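Long-range contacts in carboxynorspermidine decarboxylase (Campylobacter jejuni subsp. jejuni 81116, PDB 3N29), which probably catalyses the pyridoxal-5'-phosphate-dependent decarboxylation of carboxynorspermidine to norspermidine in polyamine synthesis: residues V137-A142 with G157-V162; V285-E290 with L364-K369; I48-K53 with T278-A283; V72-K77 with K93-S98; E207-L212 with K244-E249. One frame throughout, in Å; residues are numbered along the deposited sequence.

Contact 1. Residues V137-A142 with G157-V162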
# COMPACT_ATOMS: atom_id res chain seq x y z
N VAL A 137 -15.27 -14.41 17.01
CA VAL A 137 -14.19 -15.34 17.33
C VAL A 137 -13.12 -14.53 17.95
O VAL A 137 -12.67 -13.51 17.35
CB VAL A 137 -13.63 -16.07 16.14
CG1 VAL A 137 -12.33 -16.84 16.49
CG2 VAL A 137 -14.68 -17.00 15.56
N PHE A 138 -12.75 -14.93 19.16
CA PHE A 138 -11.65 -14.24 19.86
C PHE A 138 -10.28 -14.87 19.61
O PHE A 138 -10.13 -16.07 19.38
CB PHE A 138 -11.93 -14.18 21.35
CG PHE A 138 -13.22 -13.44 21.72
CD1 PHE A 138 -13.30 -12.05 21.64
CD2 PHE A 138 -14.40 -14.18 22.10
CE1 PHE A 138 -14.47 -11.39 21.96
CE2 PHE A 138 -15.55 -13.52 22.40
CZ PHE A 138 -15.59 -12.11 22.35
N ASN A 139 -9.26 -14.02 19.69
CA ASN A 139 -7.88 -14.41 19.49
C ASN A 139 -7.13 -14.91 20.77
O ASN A 139 -6.13 -15.55 20.66
CB ASN A 139 -7.07 -13.24 18.87
CG ASN A 139 -5.70 -13.66 18.46
OD1 ASN A 139 -4.69 -13.23 19.07
ND2 ASN A 139 -5.65 -14.56 17.48
N SER A 140 -7.65 -14.62 21.96
CA SER A 140 -7.03 -15.00 23.19
C SER A 140 -8.14 -15.15 24.27
O SER A 140 -9.22 -14.57 24.15
CB SER A 140 -6.06 -13.90 23.61
OG SER A 140 -6.79 -12.73 24.05
N LEU A 141 -7.79 -15.80 25.38
CA LEU A 141 -8.73 -15.96 26.50
C LEU A 141 -9.05 -14.62 27.15
O LEU A 141 -10.20 -14.39 27.53
CB LEU A 141 -8.15 -16.93 27.53
CG LEU A 141 -8.06 -18.37 27.05
CD1 LEU A 141 -7.47 -19.27 28.18
CD2 LEU A 141 -9.45 -18.85 26.60
N ALA A 142 -8.03 -13.75 27.27
CA ALA A 142 -8.19 -12.40 27.84
C ALA A 142 -9.24 -11.61 27.05
O ALA A 142 -10.15 -11.01 27.65
CB ALA A 142 -6.86 -11.65 27.90
N GLY A 157 -16.65 -17.92 19.47
CA GLY A 157 -15.62 -18.91 19.14
C GLY A 157 -14.26 -18.46 19.61
O GLY A 157 -14.05 -17.27 19.95
N LEU A 158 -13.32 -19.40 19.62
CA LEU A 158 -11.90 -19.12 19.84
C LEU A 158 -11.04 -19.59 18.68
O LEU A 158 -11.23 -20.70 18.16
CB LEU A 158 -11.40 -19.79 21.10
CG LEU A 158 -12.11 -19.37 22.40
CD1 LEU A 158 -11.79 -20.35 23.52
CD2 LEU A 158 -11.83 -17.88 22.83
N ARG A 159 -10.03 -18.79 18.35
CA ARG A 159 -9.10 -19.16 17.31
C ARG A 159 -7.99 -19.99 17.93
O ARG A 159 -7.45 -19.65 18.98
CB ARG A 159 -8.55 -17.96 16.58
CG ARG A 159 -7.51 -18.40 15.58
CD ARG A 159 -7.16 -17.31 14.60
NE ARG A 159 -6.23 -17.71 13.54
CZ ARG A 159 -5.80 -16.90 12.58
NH1 ARG A 159 -6.17 -15.63 12.56
NH2 ARG A 159 -4.98 -17.34 11.64
N CYS A 160 -7.66 -21.09 17.26
CA CYS A 160 -6.69 -22.09 17.71
C CYS A 160 -5.40 -21.93 16.88
O CYS A 160 -5.46 -21.84 15.65
CB CYS A 160 -7.27 -23.44 17.45
SG CYS A 160 -8.78 -23.71 18.43
N ASN A 161 -4.27 -21.89 17.56
CA ASN A 161 -2.97 -21.81 16.91
C ASN A 161 -2.60 -23.25 16.65
O ASN A 161 -2.28 -23.96 17.55
CB ASN A 161 -1.94 -21.14 17.81
CG ASN A 161 -0.57 -21.07 17.18
OD1 ASN A 161 -0.29 -21.85 16.25
ND2 ASN A 161 0.33 -20.16 17.70
N VAL A 162 -2.65 -23.71 15.42
CA VAL A 162 -2.39 -25.12 15.21
C VAL A 162 -0.92 -25.49 15.22
O VAL A 162 -0.58 -26.67 15.51
CB VAL A 162 -3.12 -25.60 13.98
CG1 VAL A 162 -2.71 -27.02 13.64
CG2 VAL A 162 -4.61 -25.50 14.29
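Gly157 O takes the shortest polar bond of this contact, 2.8 Å from Phe138 N, and also receives a CA-H...O contact from Val137 CA. One residue further on, Arg159 N donates to Phe138 O at 2.9 Å, so Phe138 is held to the neighbouring parallel strand by both its N-H and its carbonyl. Side chains separate onto the two faces. On one, Val137 CG1, anti to its own backbone nitrogen (chi1 169°), lies against the backbone before Arg159, 3.5 Å from Arg159 N and 3.9 Å from Arg159 CB. The extended arginine then leads away from the contact, its NH2 hydrogen-bonded to His202 O and its side chain near the cofactor. On the other face, Leu158 divides its branches: CD2 meets Phe138 CB at 4.0 Å, while CD1 meets CD2 of Leu141 at 4.1 Å, the two leucines crossing at about a right angle. Ser140 N-caps helix 141-147, and its OG is also bonded to Asp287 of the second subunit. Strand 135-138, this helix and strand 155-159 form a beta-alpha-beta unit, the repeating pattern of an eight-stranded beta/alpha barrel.

Contact 2. Residues V285-E290 with L364-K369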
# COMPACT_ATOMS: atom_id res chain seq x y z
N VAL A 285 -0.83 2.27 -22.67
CA VAL A 285 0.46 2.87 -23.04
C VAL A 285 0.35 4.36 -23.28
O VAL A 285 -0.23 4.78 -24.25
CB VAL A 285 1.10 2.12 -24.24
CG1 VAL A 285 2.53 2.67 -24.55
CG2 VAL A 285 1.05 0.53 -24.02
N VAL A 286 0.95 5.16 -22.41
CA VAL A 286 0.99 6.57 -22.53
C VAL A 286 2.21 7.06 -23.31
O VAL A 286 2.13 8.02 -24.05
CB VAL A 286 0.93 7.25 -21.16
CG1 VAL A 286 0.95 8.81 -21.29
CG2 VAL A 286 -0.36 6.72 -20.41
N ASP A 287 3.33 6.41 -23.11
CA ASP A 287 4.56 6.77 -23.83
C ASP A 287 5.43 5.55 -24.00
O ASP A 287 5.30 4.63 -23.27
CB ASP A 287 5.32 7.85 -23.07
CG ASP A 287 6.31 8.69 -23.96
OD1 ASP A 287 6.22 8.64 -25.20
OD2 ASP A 287 7.14 9.35 -23.38
N ILE A 288 6.28 5.57 -25.01
CA ILE A 288 7.26 4.54 -25.23
C ILE A 288 8.63 5.21 -25.43
O ILE A 288 8.79 6.07 -26.23
CB ILE A 288 6.90 3.69 -26.43
CG1 ILE A 288 5.57 2.99 -26.24
CG2 ILE A 288 7.93 2.68 -26.66
CD1 ILE A 288 5.24 2.14 -27.32
N ILE A 289 9.59 4.78 -24.66
CA ILE A 289 10.90 5.35 -24.74
C ILE A 289 11.93 4.27 -24.84
O ILE A 289 11.63 3.13 -24.79
CB ILE A 289 11.21 6.28 -23.60
CG1 ILE A 289 11.40 5.51 -22.34
CG2 ILE A 289 10.13 7.29 -23.44
CD1 ILE A 289 11.87 6.26 -21.26
N GLU A 290 13.14 4.67 -25.07
CA GLU A 290 14.23 3.75 -25.20
C GLU A 290 15.40 4.06 -24.26
O GLU A 290 15.84 5.15 -24.18
CB GLU A 290 14.72 3.78 -26.63
CG GLU A 290 15.59 2.68 -26.90
CD GLU A 290 16.26 2.80 -28.19
OE1 GLU A 290 15.59 2.97 -29.18
OE2 GLU A 290 17.46 2.67 -28.21
N LEU A 364 4.25 -2.52 -29.69
CA LEU A 364 3.29 -1.69 -29.00
C LEU A 364 3.23 -0.30 -29.60
O LEU A 364 4.21 0.20 -30.17
CB LEU A 364 3.66 -1.59 -27.50
CG LEU A 364 3.58 -2.88 -26.70
CD1 LEU A 364 4.08 -2.64 -25.22
CD2 LEU A 364 2.12 -3.37 -26.87
N LYS A 365 2.08 0.34 -29.43
CA LYS A 365 1.95 1.72 -29.82
C LYS A 365 1.32 2.50 -28.68
O LYS A 365 0.52 1.95 -27.91
CB LYS A 365 1.02 1.86 -31.03
CG LYS A 365 1.42 1.05 -32.24
CD LYS A 365 0.48 1.28 -33.40
CE LYS A 365 0.30 0.02 -34.24
NZ LYS A 365 -0.76 -0.91 -33.72
N ILE A 366 1.60 3.79 -28.65
CA ILE A 366 0.92 4.67 -27.73
C ILE A 366 -0.59 4.51 -27.92
O ILE A 366 -1.08 4.53 -29.04
CB ILE A 366 1.36 6.14 -27.88
CG1 ILE A 366 2.84 6.24 -27.40
CG2 ILE A 366 0.39 7.04 -27.15
CD1 ILE A 366 3.60 7.58 -27.67
N GLY A 367 -1.30 4.29 -26.84
CA GLY A 367 -2.73 4.15 -26.88
C GLY A 367 -3.15 2.70 -26.77
O GLY A 367 -4.31 2.41 -26.42
N ASP A 368 -2.25 1.78 -27.07
CA ASP A 368 -2.56 0.37 -26.84
C ASP A 368 -2.95 0.05 -25.38
O ASP A 368 -2.51 0.69 -24.42
CB ASP A 368 -1.42 -0.53 -27.25
CG ASP A 368 -1.21 -0.64 -28.73
OD1 ASP A 368 -2.03 -0.11 -29.51
OD2 ASP A 368 -0.15 -1.19 -29.11
N LYS A 369 -3.81 -0.95 -25.23
CA LYS A 369 -4.27 -1.36 -23.91
C LYS A 369 -3.40 -2.57 -23.49
O LYS A 369 -3.24 -3.54 -24.30
CB LYS A 369 -5.72 -1.77 -23.95
CG LYS A 369 -6.69 -0.71 -24.47
CD LYS A 369 -7.04 0.25 -23.39
CE LYS A 369 -8.35 0.91 -23.62
NZ LYS A 369 -8.33 1.75 -24.84
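Val285 directs its side chain into the turn Lys365-Asp368, where CG2 lies 3.6 Å from Asp368 O and CG1 rests against Lys365 O and Ile366 CA. Ile366, the second residue of the turn, lies alongside Asp287, the two side chains pointing the same way, with CD1 of Ile366 3.8 Å from Asp287 OD1 and CG2 of Ile366 3.7 Å from Val286 O. Ile288 swings CG1 to the side opposite its carbonyl carbon (chi1 -61°), which carries CD1 to Leu364, 3.6 Å from Leu364 O and next to Leu364 CB. Two backbone bonds fix this arrangement: Val285 N gives to Asp368 O at 2.9 Å, and Gly367 N gives to Val285 O at 2.8 Å. The turn is of type II, with Gly367 at its third position (phi 102°), and is closed by the bond from Asp368 N to Lys365 O. Asp368 braces it from within, since Lys365 N reaches Asp368 OD2 at 2.7 Å from above the carboxylate plane. Val286 and Asp287 form a classic beta bulge opposite Ile297. While Asp287 OD1 is touched by the isoleucine methyl, OD2 is hydrogen-bonded to Ser140 of the second subunit. Directional backbone bonds thus set the turn against Val285, and the valine and isoleucines add apolar contact along a partly open edge.

Contact 3. Residues I48-K53 with T278-A283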
# COMPACT_ATOMS: atom_id res chain seq x y z
N ILE A 48 -11.52 -4.57 -14.03
CA ILE A 48 -12.75 -5.04 -14.64
C ILE A 48 -13.06 -6.47 -14.20
O ILE A 48 -12.35 -7.43 -14.50
CB ILE A 48 -12.70 -4.89 -16.16
CG1 ILE A 48 -12.31 -3.47 -16.56
CG2 ILE A 48 -14.11 -5.28 -16.76
CD1 ILE A 48 -12.26 -3.27 -18.09
N LEU A 49 -14.04 -6.58 -13.36
CA LEU A 49 -14.50 -7.92 -12.90
C LEU A 49 -15.48 -8.48 -13.90
O LEU A 49 -16.34 -7.74 -14.39
CB LEU A 49 -15.14 -7.79 -11.56
CG LEU A 49 -15.89 -9.00 -10.97
CD1 LEU A 49 -14.94 -9.97 -10.49
CD2 LEU A 49 -16.62 -8.56 -9.75
N GLU A 50 -15.37 -9.78 -14.17
CA GLU A 50 -16.20 -10.44 -15.16
C GLU A 50 -17.22 -11.28 -14.43
O GLU A 50 -16.86 -12.20 -13.72
CB GLU A 50 -15.36 -11.22 -16.14
CG GLU A 50 -14.41 -10.33 -16.94
CD GLU A 50 -13.39 -11.12 -17.75
OE1 GLU A 50 -13.80 -12.00 -18.54
OE2 GLU A 50 -12.18 -10.87 -17.58
N GLU A 51 -18.49 -10.90 -14.55
CA GLU A 51 -19.56 -11.59 -13.86
C GLU A 51 -19.56 -13.08 -14.13
O GLU A 51 -19.70 -13.88 -13.20
CB GLU A 51 -20.93 -10.93 -14.14
CG GLU A 51 -22.08 -11.68 -13.52
CD GLU A 51 -23.42 -10.97 -13.72
OE1 GLU A 51 -23.48 -9.88 -14.33
OE2 GLU A 51 -24.41 -11.54 -13.24
N ASP A 52 -19.43 -13.47 -15.40
CA ASP A 52 -19.46 -14.87 -15.77
C ASP A 52 -18.39 -15.70 -15.03
O ASP A 52 -18.64 -16.84 -14.64
CB ASP A 52 -19.30 -15.10 -17.30
CG ASP A 52 -20.57 -14.68 -18.13
OD1 ASP A 52 -21.70 -14.69 -17.58
OD2 ASP A 52 -20.40 -14.29 -19.31
N LYS A 53 -17.18 -15.15 -14.87
CA LYS A 53 -16.10 -15.85 -14.16
C LYS A 53 -16.36 -15.92 -12.69
O LYS A 53 -16.10 -16.96 -12.04
CB LYS A 53 -14.77 -15.13 -14.39
CG LYS A 53 -14.42 -15.01 -15.90
CD LYS A 53 -13.63 -16.16 -16.42
CE LYS A 53 -13.10 -15.88 -17.90
NZ LYS A 53 -12.27 -14.61 -17.96
N THR A 278 -11.08 -13.80 -11.80
CA THR A 278 -12.32 -13.15 -12.17
C THR A 278 -12.17 -11.85 -12.95
O THR A 278 -13.11 -11.32 -13.40
CB THR A 278 -13.21 -12.88 -10.94
OG1 THR A 278 -12.58 -11.99 -10.05
CG2 THR A 278 -13.50 -14.14 -10.24
N GLY A 279 -10.98 -11.29 -13.02
CA GLY A 279 -10.83 -10.00 -13.67
C GLY A 279 -9.43 -9.48 -13.86
O GLY A 279 -8.52 -10.01 -13.31
N ASN A 280 -9.30 -8.39 -14.58
CA ASN A 280 -8.03 -7.82 -14.93
C ASN A 280 -7.89 -6.35 -14.67
O ASN A 280 -8.85 -5.71 -14.52
CB ASN A 280 -7.72 -8.12 -16.40
CG ASN A 280 -7.98 -9.56 -16.75
OD1 ASN A 280 -7.61 -10.43 -16.04
ND2 ASN A 280 -8.61 -9.79 -17.86
N LEU A 281 -6.67 -5.85 -14.60
CA LEU A 281 -6.45 -4.49 -14.57
C LEU A 281 -5.99 -4.01 -15.94
O LEU A 281 -4.95 -4.50 -16.46
CB LEU A 281 -5.43 -4.17 -13.48
CG LEU A 281 -4.79 -2.79 -13.42
CD1 LEU A 281 -5.82 -1.74 -13.16
CD2 LEU A 281 -3.60 -2.73 -12.37
N VAL A 282 -6.72 -3.04 -16.53
CA VAL A 282 -6.51 -2.59 -17.87
C VAL A 282 -5.90 -1.22 -17.86
O VAL A 282 -6.41 -0.33 -17.16
CB VAL A 282 -7.84 -2.56 -18.68
CG1 VAL A 282 -7.50 -2.10 -20.12
CG2 VAL A 282 -8.47 -3.96 -18.61
N ALA A 283 -4.80 -1.02 -18.56
CA ALA A 283 -4.07 0.24 -18.53
C ALA A 283 -3.76 0.59 -19.95
O ALA A 283 -3.88 -0.28 -20.85
CB ALA A 283 -2.76 0.03 -17.72
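Ile48 and Asn280 form a hydrogen-bonded pair in a buried antiparallel strand contact, which joins the first strand, 46-50, to the long strand 279-290 in the mixed sheet beside the barrel. Ile48 N gives to Asn280 O at 2.9 Å, and Asn280 N returns a longer bond to Ile48 O at 3.2 Å. A third bond runs from Glu50 N to Thr278 O at 2.8 Å. Between them lies the non-hydrogen-bonded pair Leu49-Gly279, whose CA atoms come within 4.3 Å; Gly279 CA is so near Ile48 O, at 3.1 Å, that a CB there would run into this oxygen. In the fold, the chain leaves the sheet for the barrel at Glu50, the N-cap of helix 51-68, which leads into barrel strand 71-75, and returns to it at Thr278, after the last barrel strand, 265-268, and helix 272-275. Packing is tightest at Leu49, whose CG stands opposite its backbone nitrogen (chi1 171°). Its CD1 runs beside Thr278 and presses to 3.4 Å from Thr278 CB, closer than usual for carbons; Thr278 OG1 is hydrogen-bonded to Gly275 O. On the other face, Ile48 CD1 touches Val282 CG2 at 3.9 Å. Asn280 there is held by Asp374 and Tyr39, its amide turned 73° from the carboxylate of Glu50. Lys53, bent at chi2 and chi4, lays its CB on Thr278 CA and brings NZ back to Glu50 OE1, a 3.1 Å salt bridge in which NZ approaches from above the carboxylate plane.

Contact 4. Residues V72-K77 with K93-S98. With PLP (pyridoxal-5'-phosphate), chain C.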
# COMPACT_ATOMS: atom_id res chain seq x y z
N VAL A 72 -20.30 -21.87 3.38
CA VAL A 72 -19.15 -21.15 2.81
C VAL A 72 -19.36 -19.66 2.95
O VAL A 72 -20.46 -19.10 2.66
CB VAL A 72 -18.86 -21.62 1.37
CG1 VAL A 72 -17.60 -20.98 0.73
CG2 VAL A 72 -18.75 -23.04 1.31
N LEU A 73 -18.33 -18.96 3.43
CA LEU A 73 -18.34 -17.53 3.62
C LEU A 73 -17.28 -16.84 2.74
O LEU A 73 -16.27 -17.44 2.44
CB LEU A 73 -18.04 -17.14 5.09
CG LEU A 73 -18.87 -17.86 6.19
CD1 LEU A 73 -18.28 -17.68 7.58
CD2 LEU A 73 -20.28 -17.34 6.23
N LEU A 74 -17.56 -15.59 2.35
CA LEU A 74 -16.56 -14.78 1.62
C LEU A 74 -15.71 -14.11 2.70
O LEU A 74 -16.22 -13.32 3.49
CB LEU A 74 -17.24 -13.70 0.79
CG LEU A 74 -16.37 -12.48 0.28
CD1 LEU A 74 -15.27 -13.06 -0.56
CD2 LEU A 74 -17.31 -11.42 -0.45
N ALA A 75 -14.40 -14.36 2.68
CA ALA A 75 -13.46 -13.56 3.52
C ALA A 75 -13.15 -12.20 2.83
O ALA A 75 -12.48 -12.18 1.82
CB ALA A 75 -12.12 -14.37 3.71
N LEU A 76 -13.70 -11.12 3.35
CA LEU A 76 -13.61 -9.77 2.74
C LEU A 76 -12.16 -9.20 2.62
O LEU A 76 -11.94 -8.32 1.76
CB LEU A 76 -14.45 -8.76 3.51
CG LEU A 76 -16.00 -8.92 3.24
CD1 LEU A 76 -16.77 -8.09 4.28
CD2 LEU A 76 -16.42 -8.47 1.83
N LYS A 77 -11.24 -9.72 3.42
CA LYS A 77 -9.83 -9.34 3.37
C LYS A 77 -9.31 -9.28 1.96
O LYS A 77 -8.70 -8.36 1.56
CB LYS A 77 -8.93 -10.32 4.17
CG LYS A 77 -7.46 -9.65 4.37
CD LYS A 77 -6.48 -10.52 5.18
CE LYS A 77 -7.09 -11.88 5.17
NZ LYS A 77 -6.21 -13.06 5.84
N LYS A 93 -23.04 -18.04 2.11
CA LYS A 93 -23.91 -17.78 3.24
C LYS A 93 -23.66 -16.49 3.94
O LYS A 93 -24.42 -16.11 4.84
CB LYS A 93 -23.66 -18.85 4.27
CG LYS A 93 -23.99 -20.24 3.75
CD LYS A 93 -25.48 -20.35 3.49
CE LYS A 93 -25.86 -21.76 3.10
NZ LYS A 93 -27.36 -21.84 2.76
N GLY A 94 -22.52 -15.86 3.69
CA GLY A 94 -22.29 -14.63 4.40
C GLY A 94 -20.83 -14.25 4.22
O GLY A 94 -20.23 -14.69 3.23
N CYS A 95 -20.35 -13.36 5.10
CA CYS A 95 -18.97 -12.82 5.04
C CYS A 95 -18.22 -13.04 6.36
O CYS A 95 -18.81 -12.99 7.47
CB CYS A 95 -19.02 -11.34 4.87
SG CYS A 95 -19.65 -10.85 3.29
N THR A 96 -16.93 -13.27 6.22
CA THR A 96 -16.03 -13.21 7.34
C THR A 96 -15.31 -11.87 7.32
O THR A 96 -14.79 -11.41 6.27
CB THR A 96 -14.99 -14.32 7.28
OG1 THR A 96 -15.66 -15.52 7.60
CG2 THR A 96 -13.93 -14.09 8.40
N CYS A 97 -15.26 -11.28 8.50
CA CYS A 97 -14.88 -9.90 8.71
C CYS A 97 -13.85 -9.77 9.80
O CYS A 97 -13.88 -10.48 10.81
CB CYS A 97 -16.12 -9.10 9.13
SG CYS A 97 -17.48 -9.34 7.98
N SER A 98 -12.95 -8.82 9.65
CA SER A 98 -11.88 -8.68 10.60
C SER A 98 -12.17 -7.67 11.74
O SER A 98 -11.30 -7.36 12.60
CB SER A 98 -10.68 -8.15 9.82
OG SER A 98 -10.98 -6.81 9.40
N1 PLP C . -9.99 -16.24 7.34
C2 PLP C . -9.02 -15.56 8.02
C2A PLP C . -9.05 -15.51 9.52
C3 PLP C . -8.02 -14.87 7.26
O3 PLP C . -7.03 -14.16 7.93
C4 PLP C . -8.04 -14.91 5.85
C4A PLP C . -6.99 -14.13 5.07
C5 PLP C . -9.02 -15.66 5.19
C6 PLP C . -9.99 -16.32 5.97
C5A PLP C . -9.07 -15.75 3.68
O4P PLP C . -7.85 -16.19 3.14
P PLP C . -7.67 -16.46 1.60
O1P PLP C . -8.08 -15.18 0.88
O2P PLP C . -8.61 -17.62 1.20
O3P PLP C . -6.29 -16.89 1.37
O HOH W 1 -12.00 -10.67 6.07
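Strands 72-75 and 94-97 run parallel with a marked twist, their axes 47° apart, and four backbone bonds tie the segments: Lys93 N to Val72 O, Leu74 N to Gly94 O, Thr96 N to Leu74 O and Leu76 N to Thr96 O. Thr96 O is gripped twice, by Leu76 N at 3.1 Å and by a water at 2.9 Å that in turn accepts from Lys77 N. Leu73 crosses Thr96 at about a right angle, its CD1 3.4 Å from Thr96 OG1, and its CD2 lies over the backbone of Gly94. Thr96 OG1 is hydrogen-bonded to Glu269 of the cofactor pocket, so Thr96 is placed to act as a second-shell residue, probably orienting that carboxylate. On the other side Leu76 rests CD1 against both cysteines, 4.0 Å from Cys95 CB and from Cys97 SG. At the strand end the cofactor is met: Ala75 CB lies 3.3 Å from C5A of pyridoxal phosphate, and two residues on Lys77, bent at chi3 (17°), bonds NZ covalently to its C4A at 1.5 Å. This lysine is the one expected to carry the internal aldimine in fold-type III decarboxylases, though the modelled length alone does not establish a double bond. The backbone bonds and apolar contacts leading up to it fix the strand end, and the water ties the backbone N-H of Lys77 to Thr96 O of the next strand.

Contact 5. Residues E207-L212 with K244-E249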
# COMPACT_ATOMS: atom_id res chain seq x y z
N GLU A 207 -3.51 -23.01 -0.91
CA GLU A 207 -3.16 -24.39 -0.72
C GLU A 207 -4.26 -25.37 -1.16
O GLU A 207 -5.42 -24.99 -1.43
CB GLU A 207 -2.74 -24.62 0.75
CG GLU A 207 -1.17 -24.52 0.98
CD GLU A 207 -0.33 -25.59 0.15
OE1 GLU A 207 -0.92 -26.53 -0.51
OE2 GLU A 207 0.94 -25.48 0.12
N SER A 208 -3.85 -26.65 -1.14
CA SER A 208 -4.60 -27.81 -1.61
C SER A 208 -5.45 -28.49 -0.54
O SER A 208 -5.32 -28.22 0.64
CB SER A 208 -3.58 -28.88 -2.02
OG SER A 208 -2.82 -29.25 -0.84
N ALA A 209 -6.27 -29.43 -0.99
CA ALA A 209 -7.13 -30.20 -0.10
C ALA A 209 -6.23 -31.12 0.77
O ALA A 209 -6.51 -31.32 1.96
CB ALA A 209 -8.17 -31.02 -0.93
N ASP A 210 -5.16 -31.65 0.17
CA ASP A 210 -4.12 -32.41 0.93
C ASP A 210 -3.50 -31.60 2.05
O ASP A 210 -3.22 -32.15 3.12
CB ASP A 210 -2.99 -32.97 0.01
CG ASP A 210 -3.47 -34.03 -0.98
OD1 ASP A 210 -4.62 -34.54 -0.88
OD2 ASP A 210 -2.69 -34.36 -1.92
N ALA A 211 -3.25 -30.28 1.86
CA ALA A 211 -2.72 -29.47 2.94
C ALA A 211 -3.75 -29.25 4.06
O ALA A 211 -3.42 -29.29 5.21
CB ALA A 211 -2.19 -28.05 2.40
N LEU A 212 -5.01 -29.02 3.73
CA LEU A 212 -6.07 -28.96 4.79
C LEU A 212 -6.15 -30.31 5.57
O LEU A 212 -6.25 -30.30 6.79
CB LEU A 212 -7.44 -28.59 4.21
CG LEU A 212 -8.65 -28.77 5.14
CD1 LEU A 212 -8.43 -27.86 6.36
CD2 LEU A 212 -9.91 -28.52 4.46
N LYS A 244 -7.49 -24.40 -11.01
CA LYS A 244 -7.58 -25.60 -11.83
C LYS A 244 -6.70 -26.66 -11.17
O LYS A 244 -5.59 -26.39 -10.73
CB LYS A 244 -7.18 -25.30 -13.30
CG LYS A 244 -5.76 -24.77 -13.52
CD LYS A 244 -5.39 -24.59 -15.06
CE LYS A 244 -4.03 -23.79 -15.28
NZ LYS A 244 -4.03 -22.43 -14.64
N GLY A 245 -7.22 -27.88 -11.07
CA GLY A 245 -6.46 -28.95 -10.42
C GLY A 245 -6.80 -29.19 -8.95
O GLY A 245 -6.48 -30.25 -8.39
N TYR A 246 -7.48 -28.26 -8.28
CA TYR A 246 -7.81 -28.49 -6.87
C TYR A 246 -8.68 -29.76 -6.73
O TYR A 246 -9.59 -30.03 -7.59
CB TYR A 246 -8.52 -27.28 -6.28
CG TYR A 246 -8.74 -27.34 -4.78
CD1 TYR A 246 -7.85 -26.73 -3.87
CD2 TYR A 246 -9.85 -28.01 -4.27
CE1 TYR A 246 -8.07 -26.81 -2.48
CE2 TYR A 246 -10.10 -28.06 -2.91
CZ TYR A 246 -9.18 -27.50 -2.01
OH TYR A 246 -9.43 -27.56 -0.67
N ASP A 247 -8.44 -30.49 -5.66
CA ASP A 247 -9.16 -31.77 -5.40
C ASP A 247 -10.42 -31.45 -4.58
O ASP A 247 -10.42 -31.58 -3.34
CB ASP A 247 -8.25 -32.71 -4.61
CG ASP A 247 -8.81 -34.10 -4.49
OD1 ASP A 247 -9.98 -34.29 -4.86
OD2 ASP A 247 -8.05 -34.99 -4.05
N VAL A 248 -11.44 -31.00 -5.29
CA VAL A 248 -12.70 -30.58 -4.73
C VAL A 248 -13.36 -31.75 -3.98
O VAL A 248 -13.89 -31.59 -2.87
CB VAL A 248 -13.65 -30.08 -5.83
CG1 VAL A 248 -15.03 -29.74 -5.26
CG2 VAL A 248 -13.06 -28.81 -6.49
N GLU A 249 -13.33 -32.90 -4.63
CA GLU A 249 -13.92 -34.11 -4.09
C GLU A 249 -13.34 -34.41 -2.71
O GLU A 249 -14.09 -34.79 -1.78
CB GLU A 249 -13.65 -35.33 -5.00
CG GLU A 249 -14.53 -35.47 -6.22
CD GLU A 249 -14.11 -36.69 -7.10
OE1 GLU A 249 -12.88 -36.93 -7.24
OE2 GLU A 249 -14.99 -37.40 -7.67
O HOH W 2 -7.68 -26.59 1.10
O HOH W 3 -6.30 -29.93 -3.94
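Tyr246 and Ala209 make most of the van der Waals contact here. The tyrosine CG is anti to its backbone nitrogen (chi1 -172°), which sends the ring across to the start of helix 209-223, where CE1 meets Glu207 O at the ring edge, 3.4 Å away and near the plane. The same CE1 lies 3.5 Å from Ala209 N, reached obliquely. Ala209 CB touches both Tyr246 CZ, at 3.8 Å, and Asp247 O, at 3.3 Å. Polar links across the contact go through water. One water is 2.7 Å from Tyr246 OH and donates a weak bond to Ser208 O; another accepts from Ala209 N at 3.0 Å and from Asp247 N, and lies over the rim of one face of the Tyr246 ring. Helix caps form the third group. Ser208 OG accepts from Ala211 N at 2.9 Å, and Asp247, centre of an inverse gamma turn, caps Lys250 N at the head of helix 248-262. Asp210 forms a salt bridge with Lys250, which probably eases the nearness of the Asp210 and Asp247 carboxylates. Two neighbouring helix starts of the barrel's outer layer are thus joined by one aromatic ring and bridging waters, while their first-turn N-H groups are served by caps and solvent.

Overall arrangement
Contacts 1 and 4 lie in the barrel wall, each a buried parallel strand pair within a beta-alpha-beta unit; only contact 4 carries the covalently bound cofactor. Contact 5, at the barrel surface, swaps direct backbone bonds for waters and one tyrosine ring. Contacts 2 and 3 belong to the mixed sheet and share strand 279-290: contact 3 is a buried antiparallel pair, contact 2 a partly exposed turn against the strand's far part, and they touch where Lys369 packs on Val282 and Ala283. Although contacts 1 and 2 lie 52 Å apart in one chain, centre to centre, the Ser140-Asp287 bond joins contact 1 of one subunit to contact 2 of the other.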